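Fe(2+) transporter FeoB (Escherichia coli, PDB 3I8S) transports ferrous iron across the inner membrane in a GTP-driven uptake system, and its cytosolic part, the piece seen here, binds and slowly hydrolyses GTP. Local coordinates at residues P114-L122 / L141-V149; L204-D212 / A241-Y249. All blocks are in the same frame, centred on the assembly; numbering follows the deposited sequence. Where two conformers were deposited one is given.

Contact 1 lies in the G domain and contact 2 in the helical domain that follows it. Their centres are about 25 Å apart, on opposite sides of the chain's centre, and they share no helix or strand. Contact 1 is partly buried; contact 2 is more buried and partly polar, with a salt bridge. Contact 1 joins two parallel strands at one edge of the central sheet, mainly by backbone hydrogen bonds and apolar packing. Its C-terminal end reaches the nucleotide site. Contact 2 pairs two helices through side chains, with an isoleucine also packing on backbone atoms and no backbone-to-backbone bond. It is away from the annotated sites, though its polar side chains bond to residues of the G domain.

Contact 1 (P114-L122 / L141-V149); sequences PCIVALNML and LGCPVIPLV
V117 and L119 each use both backbone polar atoms to bind the neighbouring strand. V117 N donates to P144 O at 2.9 Å, and I146 N returns a nearly straight bond to V117 O (2.8 Å, 172°). L119 N donates to I146 O, and L148 N closes the series on L119 O at 2.7 Å. The pattern is that of parallel strands, which are twisted by 28°. P144 and P147 have no N-H to give, but neither position needs one for this pairing.

Apolar contacts cover both faces. On one, V117 CG2 meets C143 SG at 3.8 Å and the tip of L141 at CD1. CG1 of V117 is anti to the backbone N (chi1 167°), which leaves CG2 anti to the carbonyl carbon and turned to this pair. Helix 98-111 packs beyond them. On the other face, I116 CG2 touches I146 CG1 at 3.8 Å, and helix 154-164 covers both isoleucines. A118 CB rests against L148 CD1 on this face. L148 CD1 also lies 3.8 Å from N120 OD1, beside the amide. L122 CD1 packs on P147 CB.

Polar contacts gather at the C-terminal end. N120 ND2 bonds weakly to S14 O of the P-loop. A water donates to L148 O at 2.8 Å and makes weak bonds to N120 OD1 and L122 N, so it joins the segments just beyond the strands.

N120, M121 and L122 belong to the GTP site, as does V149, the start of the G5 loop. This is the P-loop GTPase fold, with two nucleotide-recognition loops leaving adjacent parallel strands.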
ATOM      1  N   PRO A 114      -8.164   2.521   3.755  1.00 28.17           N
ATOM      2  CA  PRO A 114      -8.687   1.188   4.076  1.00 27.84           C
ATOM      3  C   PRO A 114      -8.166   0.163   3.065  1.00 27.17           C
ATOM      4  O   PRO A 114      -8.217   0.411   1.873  1.00 25.38           O
ATOM      5  CB  PRO A 114     -10.183   1.358   3.937  1.00 27.86           C
ATOM      6  CG  PRO A 114     -10.387   2.763   4.313  1.00 28.87           C
ATOM      7  CD  PRO A 114      -9.278   3.485   3.676  1.00 29.54           C
ATOM      8  N   CYS A 115      -7.607  -0.938   3.581  0.50 26.39           N
ATOM      9  CA  CYS A 115      -6.969  -1.987   2.774  0.50 26.89           C
ATOM     10  C   CYS A 115      -7.517  -3.353   3.138  0.50 26.57           C
ATOM     11  O   CYS A 115      -7.954  -3.592   4.283  0.50 26.30           O
ATOM     12  CB  CYS A 115      -5.450  -2.014   3.020  0.50 27.12           C
ATOM     13  SG  CYS A 115      -4.505  -0.666   2.302  0.50 27.76           S
ATOM     14  N   ILE A 116      -7.542  -4.227   2.138  1.00 25.89           N
ATOM     15  CA  ILE A 116      -7.670  -5.640   2.327  1.00 25.89           C
ATOM     16  C   ILE A 116      -6.450  -6.251   1.651  1.00 25.14           C
ATOM     17  O   ILE A 116      -6.191  -5.957   0.475  1.00 24.41           O
ATOM     18  CB  ILE A 116      -8.937  -6.186   1.640  1.00 25.52           C
ATOM     19  CG1 ILE A 116     -10.203  -5.625   2.334  1.00 27.50           C
ATOM     20  CG2 ILE A 116      -8.914  -7.731   1.701  1.00 25.79           C
ATOM     21  CD1 ILE A 116     -11.416  -5.743   1.480  1.00 26.22           C
ATOM     22  N   VAL A 117      -5.681  -7.074   2.369  1.00 24.44           N
ATOM     23  CA  VAL A 117      -4.599  -7.834   1.698  1.00 24.34           C
ATOM     24  C   VAL A 117      -5.149  -9.104   1.105  1.00 23.22           C
ATOM     25  O   VAL A 117      -5.789  -9.934   1.815  1.00 23.14           O
ATOM     26  CB  VAL A 117      -3.403  -8.145   2.635  1.00 24.86           C
ATOM     27  CG1 VAL A 117      -2.461  -9.167   2.052  1.00 24.62           C
ATOM     28  CG2 VAL A 117      -2.722  -6.861   3.039  1.00 28.65           C
ATOM     29  N   ALA A 118      -4.873  -9.302  -0.174  1.00 22.86           N
ATOM     30  CA  ALA A 118      -5.166 -10.588  -0.805  1.00 23.43           C
ATOM     31  C   ALA A 118      -3.847 -11.337  -0.984  1.00 24.68           C
ATOM     32  O   ALA A 118      -3.026 -10.965  -1.833  1.00 22.82           O
ATOM     33  CB  ALA A 118      -5.866 -10.413  -2.120  1.00 24.57           C
ATOM     34  N   LEU A 119      -3.709 -12.414  -0.220  1.00 23.77           N
ATOM     35  CA  LEU A 119      -2.502 -13.217  -0.199  1.00 25.22           C
ATOM     36  C   LEU A 119      -2.575 -14.305  -1.249  1.00 25.41           C
ATOM     37  O   LEU A 119      -3.396 -15.262  -1.176  1.00 25.66           O
ATOM     38  CB  LEU A 119      -2.237 -13.747   1.219  1.00 24.42           C
ATOM     39  CG  LEU A 119      -0.860 -14.300   1.562  1.00 24.77           C
ATOM     40  CD1 LEU A 119       0.259 -13.251   1.541  1.00 24.16           C
ATOM     41  CD2 LEU A 119      -0.877 -14.980   2.953  1.00 25.70           C
ATOM     42  N   ASN A 120      -1.670 -14.146  -2.221  1.00 25.57           N
ATOM     43  CA  ASN A 120      -1.567 -14.972  -3.403  1.00 27.82           C
ATOM     44  C   ASN A 120      -0.322 -15.879  -3.446  1.00 26.33           C
ATOM     45  O   ASN A 120       0.561 -15.779  -2.612  1.00 24.58           O
ATOM     46  CB  ASN A 120      -1.474 -14.001  -4.613  1.00 29.62           C
ATOM     47  CG  ASN A 120      -2.402 -14.348  -5.686  1.00 36.19           C
ATOM     48  OD1 ASN A 120      -3.008 -15.426  -5.693  1.00 41.91           O
ATOM     49  ND2 ASN A 120      -2.551 -13.439  -6.627  1.00 40.37           N
ATOM     50  N   MET A 121      -0.232 -16.733  -4.473  1.00 26.42           N
ATOM     51  CA  MET A 121       0.902 -17.652  -4.655  1.00 27.83           C
ATOM     52  C   MET A 121       1.161 -18.546  -3.448  1.00 27.63           C
ATOM     53  O   MET A 121       2.298 -18.868  -3.119  1.00 25.97           O
ATOM     54  CB  MET A 121       2.178 -16.869  -5.014  1.00 28.64           C
ATOM     55  CG  MET A 121       1.978 -15.751  -6.030  1.00 32.69           C
ATOM     56  SD  MET A 121       1.382 -16.340  -7.625  1.00 38.68           S
ATOM     57  CE  MET A 121       1.331 -14.851  -8.612  1.00 33.42           C
ATOM     58  N   LEU A 122       0.073 -18.946  -2.789  1.00 28.21           N
ATOM     59  CA  LEU A 122       0.124 -19.847  -1.653  1.00 29.49           C
ATOM     60  C   LEU A 122       0.737 -21.221  -1.997  1.00 29.18           C
ATOM     61  O   LEU A 122       1.436 -21.831  -1.193  1.00 29.54           O
ATOM     62  CB  LEU A 122      -1.307 -20.062  -1.162  1.00 29.96           C
ATOM     63  CG  LEU A 122      -2.016 -18.778  -0.733  1.00 30.83           C
ATOM     64  CD1 LEU A 122      -3.518 -19.076  -0.468  1.00 33.44           C
ATOM     65  CD2 LEU A 122      -1.314 -18.248   0.483  1.00 28.93           C
ATOM     66  N   LEU A 141      -0.543  -5.956  10.754  1.00 23.26           N
ATOM     67  CA  LEU A 141      -0.901  -4.989   9.721  1.00 23.37           C
ATOM     68  C   LEU A 141      -2.064  -4.103  10.106  1.00 22.97           C
ATOM     69  O   LEU A 141      -2.114  -2.953   9.680  1.00 24.14           O
ATOM     70  CB  LEU A 141      -1.240  -5.709   8.423  1.00 22.66           C
ATOM     71  CG  LEU A 141      -0.086  -6.514   7.829  1.00 21.39           C
ATOM     72  CD1 LEU A 141      -0.573  -7.088   6.458  1.00 21.94           C
ATOM     73  CD2 LEU A 141       1.194  -5.682   7.701  1.00 21.69           C
ATOM     74  N   GLY A 142      -2.995  -4.633  10.900  1.00 23.00           N
ATOM     75  CA  GLY A 142      -4.216  -3.956  11.224  1.00 23.75           C
ATOM     76  C   GLY A 142      -5.248  -3.949  10.120  1.00 25.26           C
ATOM     77  O   GLY A 142      -6.120  -3.083  10.077  1.00 25.42           O
ATOM     78  N   CYS A 143      -5.136  -4.892   9.192  1.00 24.82           N
ATOM     79  CA  CYS A 143      -6.104  -5.038   8.136  1.00 25.29           C
ATOM     80  C   CYS A 143      -6.321  -6.520   7.827  1.00 25.14           C
ATOM     81  O   CYS A 143      -5.474  -7.370   8.176  1.00 23.75           O
ATOM     82  CB  CYS A 143      -5.677  -4.254   6.885  1.00 26.04           C
ATOM     83  SG  CYS A 143      -4.282  -4.964   5.993  1.00 29.66           S
ATOM     84  N   PRO A 144      -7.492  -6.853   7.215  1.00 25.58           N
ATOM     85  CA  PRO A 144      -7.781  -8.217   6.816  1.00 25.31           C
ATOM     86  C   PRO A 144      -6.729  -8.803   5.875  1.00 23.95           C
ATOM     87  O   PRO A 144      -6.176  -8.111   5.000  1.00 25.03           O
ATOM     88  CB  PRO A 144      -9.110  -8.087   6.069  1.00 25.65           C
ATOM     89  CG  PRO A 144      -9.703  -6.782   6.504  1.00 26.49           C
ATOM     90  CD  PRO A 144      -8.587  -5.924   6.866  1.00 26.39           C
ATOM     91  N   VAL A 145      -6.452 -10.072   6.055  1.00 24.19           N
ATOM     92  CA  VAL A 145      -5.545 -10.802   5.172  1.00 23.28           C
ATOM     93  C   VAL A 145      -6.327 -12.014   4.708  1.00 23.19           C
ATOM     94  O   VAL A 145      -6.715 -12.874   5.538  1.00 22.22           O
ATOM     95  CB  VAL A 145      -4.222 -11.222   5.875  1.00 24.36           C
ATOM     96  CG1 VAL A 145      -3.370 -12.165   4.973  1.00 23.97           C
ATOM     97  CG2 VAL A 145      -3.398  -9.955   6.298  1.00 23.59           C
ATOM     98  N   ILE A 146      -6.625 -12.042   3.412  1.00 22.78           N
ATOM     99  CA  ILE A 146      -7.466 -13.064   2.829  1.00 23.70           C
ATOM    100  C   ILE A 146      -6.611 -13.970   1.942  1.00 23.21           C
ATOM    101  O   ILE A 146      -6.060 -13.535   0.941  1.00 22.67           O
ATOM    102  CB  ILE A 146      -8.622 -12.437   1.960  1.00 23.96           C
ATOM    103  CG1 ILE A 146      -9.404 -11.400   2.755  1.00 24.92           C
ATOM    104  CG2 ILE A 146      -9.492 -13.510   1.380  1.00 25.44           C
ATOM    105  CD1 ILE A 146      -9.929 -11.821   4.016  1.00 25.81           C
ATOM    106  N   PRO A 147      -6.543 -15.245   2.273  1.00 24.12           N
ATOM    107  CA  PRO A 147      -5.775 -16.167   1.414  1.00 24.59           C
ATOM    108  C   PRO A 147      -6.522 -16.521   0.122  1.00 25.35           C
ATOM    109  O   PRO A 147      -7.669 -16.993   0.180  1.00 24.01           O
ATOM    110  CB  PRO A 147      -5.612 -17.379   2.292  1.00 24.60           C
ATOM    111  CG  PRO A 147      -6.705 -17.354   3.252  1.00 25.14           C
ATOM    112  CD  PRO A 147      -7.141 -15.927   3.425  1.00 23.92           C
ATOM    113  N   LEU A 148      -5.880 -16.305  -1.033  1.00 24.67           N
ATOM    114  CA  LEU A 148      -6.550 -16.527  -2.303  1.00 26.20           C
ATOM    115  C   LEU A 148      -6.410 -17.949  -2.761  1.00 28.12           C
ATOM    116  O   LEU A 148      -5.600 -18.302  -3.630  1.00 29.27           O
ATOM    117  CB  LEU A 148      -6.111 -15.539  -3.381  1.00 26.46           C
ATOM    118  CG  LEU A 148      -6.599 -14.097  -3.344  1.00 30.69           C
ATOM    119  CD1 LEU A 148      -6.071 -13.419  -4.641  1.00 31.24           C
ATOM    120  CD2 LEU A 148      -8.114 -13.988  -3.194  1.00 33.33           C
ATOM    121  N   VAL A 149      -7.219 -18.784  -2.125  1.00 28.88           N
ATOM    122  CA  VAL A 149      -7.302 -20.158  -2.408  1.00 29.48           C
ATOM    123  C   VAL A 149      -7.952 -20.302  -3.785  1.00 30.55           C
ATOM    124  O   VAL A 149      -9.085 -19.797  -4.013  1.00 29.17           O
ATOM    125  CB  VAL A 149      -8.139 -20.853  -1.311  1.00 29.30           C
ATOM    126  CG1 VAL A 149      -8.484 -22.251  -1.724  1.00 28.50           C
ATOM    127  CG2 VAL A 149      -7.354 -20.812   0.017  1.00 27.56           C
TER
HETATM  128  O   HOH W   1      -2.920 -18.562  -4.214  1.00 28.39           O

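Contact 2 (L204-D212 / A241-Y249); sequences LGLQMLEGD and ALHIADARY
R248 reaches across to Q207 and E210 with the two terminal nitrogens of its guanidinium group. Its chain runs extended from CG to NE. NH2 donates to Q207 OE1 at 2.9 Å, with the amide and guanidinium planes only 13° apart. The bond is bent. Q207 starts out pointing away from R248, and a bend at chi2 brings its amide back. Its NE2 bonds to D212 OD2 at 3.0 Å, on the anti side of the carboxylate, which helps fix the amide's rotation.

E210 meets the same guanidinium differently. Its carboxylate stands at 80° to the guanidinium plane, and NH1 approaches OE1 from above the carboxylate plane at 3.0 Å. This is a salt bridge, but not a side-by-side one. The E210 side chain is a knob in the hole made by A241, I244, A245 and R248, and OE2 lies over A245 CB.

I244 fills the middle. Its CD1 plugs against the other helix, 3.5 Å from L206 O and 3.8 Å from both L209 CB and E210 CB. Its CG2 lies 3.5 Å above the centre of the R248 guanidinium and covers one face.

Other bonds tie this network to its surroundings. R248 NE binds Y177 OH and NH1 binds Y103 OH, while Q207 OE1 also accepts from Q107 NE2.

Helix 198-210 ends in a Schellman motif at G211, just after E210, whose carbonyl O meets A241 CB. The contact is a steep helix-helix packing (123°) within the FeoB cytosolic helical domain, with a largely buried polar cluster on the side toward the G domain.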
ATOM      1  N   LEU A 204       3.523  12.296   3.859  1.00 20.38           N
ATOM      2  CA  LEU A 204       4.203  13.191   2.925  1.00 20.47           C
ATOM      3  C   LEU A 204       5.449  13.842   3.554  1.00 20.65           C
ATOM      4  O   LEU A 204       6.482  13.951   2.898  1.00 20.52           O
ATOM      5  CB  LEU A 204       3.250  14.236   2.382  1.00 20.55           C
ATOM      6  CG  LEU A 204       2.214  13.781   1.365  1.00 19.00           C
ATOM      7  CD1 LEU A 204       1.195  14.906   1.162  1.00 20.27           C
ATOM      8  CD2 LEU A 204       2.808  13.294   0.019  1.00 18.97           C
ATOM      9  N   GLY A 205       5.323  14.307   4.795  1.00 19.77           N
ATOM     10  CA  GLY A 205       6.459  14.862   5.524  1.00 21.80           C
ATOM     11  C   GLY A 205       7.645  13.923   5.560  1.00 21.55           C
ATOM     12  O   GLY A 205       8.795  14.333   5.282  1.00 22.01           O
ATOM     13  N   LEU A 206       7.375  12.665   5.919  1.00 21.79           N
ATOM     14  CA  LEU A 206       8.430  11.642   6.017  1.00 22.88           C
ATOM     15  C   LEU A 206       9.009  11.324   4.633  1.00 22.99           C
ATOM     16  O   LEU A 206      10.216  11.184   4.480  1.00 23.86           O
ATOM     17  CB  LEU A 206       7.882  10.375   6.670  1.00 23.58           C
ATOM     18  CG  LEU A 206       7.982  10.218   8.180  1.00 28.10           C
ATOM     19  CD1 LEU A 206       7.630   8.785   8.560  1.00 34.00           C
ATOM     20  CD2 LEU A 206       9.386  10.591   8.711  1.00 28.94           C
ATOM     21  N   GLN A 207       8.151  11.272   3.600  1.00 21.82           N
ATOM     22  CA  GLN A 207       8.635  11.042   2.252  1.00 21.89           C
ATOM     23  C   GLN A 207       9.576  12.153   1.817  1.00 22.18           C
ATOM     24  O   GLN A 207      10.602  11.892   1.169  1.00 23.02           O
ATOM     25  CB  GLN A 207       7.474  10.897   1.265  1.00 22.46           C
ATOM     26  CG  GLN A 207       6.647   9.677   1.541  1.00 23.19           C
ATOM     27  CD  GLN A 207       7.424   8.436   1.238  1.00 27.05           C
ATOM     28  OE1 GLN A 207       7.665   7.616   2.100  1.00 25.31           O
ATOM     29  NE2 GLN A 207       7.835   8.298  -0.035  1.00 29.55           N
ATOM     30  N   MET A 208       9.253  13.393   2.175  1.00 21.87           N
ATOM     31  CA  MET A 208      10.091  14.523   1.765  1.00 22.85           C
ATOM     32  C   MET A 208      11.458  14.465   2.475  1.00 21.72           C
ATOM     33  O   MET A 208      12.502  14.739   1.876  1.00 22.41           O
ATOM     34  CB  MET A 208       9.405  15.851   2.095  1.00 22.13           C
ATOM     35  CG  MET A 208       8.145  16.180   1.290  1.00 26.20           C
ATOM     36  SD  MET A 208       7.348  17.657   1.977  1.00 27.92           S
ATOM     37  CE  MET A 208       8.569  18.869   1.560  1.00 29.70           C
ATOM     38  N   LEU A 209      11.438  14.128   3.744  1.00 22.72           N
ATOM     39  CA  LEU A 209      12.685  13.952   4.512  1.00 23.22           C
ATOM     40  C   LEU A 209      13.552  12.802   3.955  1.00 23.88           C
ATOM     41  O   LEU A 209      14.774  12.870   4.004  1.00 23.97           O
ATOM     42  CB  LEU A 209      12.367  13.682   5.981  1.00 23.18           C
ATOM     43  CG  LEU A 209      11.646  14.816   6.728  1.00 21.68           C
ATOM     44  CD1 LEU A 209      11.099  14.358   8.095  1.00 24.90           C
ATOM     45  CD2 LEU A 209      12.576  16.010   6.874  1.00 23.95           C
ATOM     46  N   GLU A 210      12.911  11.757   3.449  1.00 23.90           N
ATOM     47  CA  GLU A 210      13.607  10.666   2.797  1.00 25.09           C
ATOM     48  C   GLU A 210      14.231  11.075   1.451  1.00 25.31           C
ATOM     49  O   GLU A 210      15.118  10.386   0.955  1.00 26.29           O
ATOM     50  CB  GLU A 210      12.683   9.435   2.664  1.00 24.50           C
ATOM     51  CG  GLU A 210      13.459   8.174   2.361  1.00 26.47           C
ATOM     52  CD  GLU A 210      12.584   6.954   2.178  1.00 30.44           C
ATOM     53  OE1 GLU A 210      11.395   7.113   1.782  1.00 36.98           O
ATOM     54  OE2 GLU A 210      13.115   5.829   2.445  1.00 38.60           O
ATOM     55  N   GLY A 211      13.792  12.210   0.887  1.00 25.54           N
ATOM     56  CA  GLY A 211      14.257  12.729  -0.394  1.00 25.69           C
ATOM     57  C   GLY A 211      13.332  12.488  -1.576  1.00 25.83           C
ATOM     58  O   GLY A 211      13.756  12.618  -2.713  1.00 25.64           O
ATOM     59  N   ASP A 212      12.083  12.110  -1.326  1.00 25.98           N
ATOM     60  CA  ASP A 212      11.111  11.872  -2.402  1.00 25.74           C
ATOM     61  C   ASP A 212      10.734  13.220  -3.029  1.00 24.90           C
ATOM     62  O   ASP A 212      10.130  14.053  -2.377  1.00 25.97           O
ATOM     63  CB  ASP A 212       9.883  11.186  -1.813  1.00 25.86           C
ATOM     64  CG  ASP A 212       8.832  10.820  -2.827  1.00 27.50           C
ATOM     65  OD1 ASP A 212       8.547  11.594  -3.738  1.00 27.88           O
ATOM     66  OD2 ASP A 212       8.198   9.756  -2.624  1.00 35.16           O
ATOM     67  N   ALA A 241      17.860   9.988   6.320  1.00 29.41           N
ATOM     68  CA  ALA A 241      17.056   9.362   5.245  1.00 29.31           C
ATOM     69  C   ALA A 241      17.144   7.850   5.334  1.00 29.63           C
ATOM     70  O   ALA A 241      16.164   7.146   5.134  1.00 30.11           O
ATOM     71  CB  ALA A 241      17.507   9.850   3.858  1.00 29.28           C
ATOM     72  N   LEU A 242      18.320   7.363   5.704  1.00 29.11           N
ATOM     73  CA  LEU A 242      18.538   5.944   5.895  1.00 29.40           C
ATOM     74  C   LEU A 242      17.847   5.430   7.154  1.00 29.70           C
ATOM     75  O   LEU A 242      17.428   4.264   7.193  1.00 29.14           O
ATOM     76  CB  LEU A 242      20.023   5.675   5.995  1.00 29.40           C
ATOM     77  CG  LEU A 242      20.569   4.252   6.040  1.00 29.85           C
ATOM     78  CD1 LEU A 242      19.812   3.349   5.097  1.00 32.37           C
ATOM     79  CD2 LEU A 242      22.069   4.267   5.713  1.00 31.21           C
ATOM     80  N   HIS A 243      17.741   6.271   8.188  1.00 29.03           N
ATOM     81  CA  HIS A 243      16.972   5.866   9.381  1.00 28.68           C
ATOM     82  C   HIS A 243      15.493   5.627   9.079  1.00 28.38           C
ATOM     83  O   HIS A 243      14.866   4.747   9.679  1.00 27.51           O
ATOM     84  CB  HIS A 243      17.080   6.896  10.505  1.00 28.99           C
ATOM     85  CG  HIS A 243      18.379   6.854  11.243  1.00 29.76           C
ATOM     86  ND1 HIS A 243      18.545   6.170  12.429  1.00 35.92           N
ATOM     87  CD2 HIS A 243      19.569   7.427  10.971  1.00 29.12           C
ATOM     88  CE1 HIS A 243      19.785   6.329  12.857  1.00 34.14           C
ATOM     89  NE2 HIS A 243      20.431   7.082  11.983  1.00 33.64           N
ATOM     90  N   ILE A 244      14.922   6.438   8.194  1.00 27.60           N
ATOM     91  CA  ILE A 244      13.526   6.265   7.736  1.00 27.79           C
ATOM     92  C   ILE A 244      13.408   4.893   7.095  1.00 28.05           C
ATOM     93  O   ILE A 244      12.591   4.087   7.503  1.00 25.78           O
ATOM     94  CB  ILE A 244      13.079   7.372   6.757  1.00 28.04           C
ATOM     95  CG1 ILE A 244      13.094   8.741   7.422  1.00 29.08           C
ATOM     96  CG2 ILE A 244      11.640   7.112   6.217  1.00 27.76           C
ATOM     97  CD1 ILE A 244      12.889   9.933   6.423  1.00 27.61           C
ATOM     98  N   ALA A 245      14.276   4.609   6.127  1.00 28.36           N
ATOM     99  CA  ALA A 245      14.232   3.325   5.405  1.00 28.34           C
ATOM    100  C   ALA A 245      14.468   2.146   6.335  1.00 28.46           C
ATOM    101  O   ALA A 245      13.740   1.144   6.254  1.00 28.18           O
ATOM    102  CB  ALA A 245      15.237   3.322   4.237  1.00 28.78           C
ATOM    103  N   ASP A 246      15.445   2.279   7.240  1.00 27.73           N
ATOM    104  CA  ASP A 246      15.854   1.196   8.130  1.00 28.10           C
ATOM    105  C   ASP A 246      14.698   0.857   9.098  1.00 26.83           C
ATOM    106  O   ASP A 246      14.428  -0.312   9.351  1.00 26.90           O
ATOM    107  CB  ASP A 246      17.153   1.553   8.892  1.00 29.03           C
ATOM    108  CG  ASP A 246      18.438   1.274   8.070  1.00 34.30           C
ATOM    109  OD1 ASP A 246      18.390   0.507   7.081  1.00 40.65           O
ATOM    110  OD2 ASP A 246      19.523   1.805   8.430  1.00 41.96           O
ATOM    111  N   ALA A 247      14.002   1.881   9.600  1.00 25.83           N
ATOM    112  CA  ALA A 247      12.819   1.658  10.463  1.00 25.85           C
ATOM    113  C   ALA A 247      11.800   0.764   9.727  1.00 25.35           C
ATOM    114  O   ALA A 247      11.256  -0.178  10.294  1.00 22.58           O
ATOM    115  CB  ALA A 247      12.166   2.977  10.885  1.00 26.09           C
ATOM    116  N   ARG A 248      11.567   1.060   8.448  1.00 23.93           N
ATOM    117  CA  ARG A 248      10.612   0.271   7.646  1.00 24.92           C
ATOM    118  C   ARG A 248      11.040  -1.160   7.494  1.00 22.93           C
ATOM    119  O   ARG A 248      10.272  -2.074   7.782  1.00 22.28           O
ATOM    120  CB  ARG A 248      10.371   0.920   6.274  1.00 24.86           C
ATOM    121  CG  ARG A 248       9.657   2.222   6.407  1.00 25.02           C
ATOM    122  CD  ARG A 248       9.692   3.056   5.113  1.00 27.29           C
ATOM    123  NE  ARG A 248       9.041   4.333   5.330  1.00 27.74           N
ATOM    124  CZ  ARG A 248       9.058   5.324   4.438  1.00 32.90           C
ATOM    125  NH1 ARG A 248       9.698   5.166   3.293  1.00 32.38           N
ATOM    126  NH2 ARG A 248       8.436   6.456   4.700  1.00 33.13           N
ATOM    127  N   TYR A 249      12.287  -1.377   7.103  1.00 23.81           N
ATOM    128  CA  TYR A 249      12.766  -2.731   6.945  1.00 24.05           C
ATOM    129  C   TYR A 249      12.802  -3.499   8.281  1.00 23.73           C
ATOM    130  O   TYR A 249      12.494  -4.697   8.327  1.00 22.67           O
ATOM    131  CB  TYR A 249      14.088  -2.712   6.192  1.00 26.39           C
ATOM    132  CG  TYR A 249      13.891  -2.330   4.697  1.00 26.95           C
ATOM    133  CD1 TYR A 249      13.202  -3.175   3.828  1.00 29.70           C
ATOM    134  CD2 TYR A 249      14.362  -1.130   4.178  1.00 30.17           C
ATOM    135  CE1 TYR A 249      13.022  -2.856   2.459  1.00 30.19           C
ATOM    136  CE2 TYR A 249      14.198  -0.798   2.812  1.00 29.10           C
ATOM    137  CZ  TYR A 249      13.524  -1.667   1.947  1.00 29.83           C
ATOM    138  OH  TYR A 249      13.338  -1.332   0.589  1.00 28.29           O
TER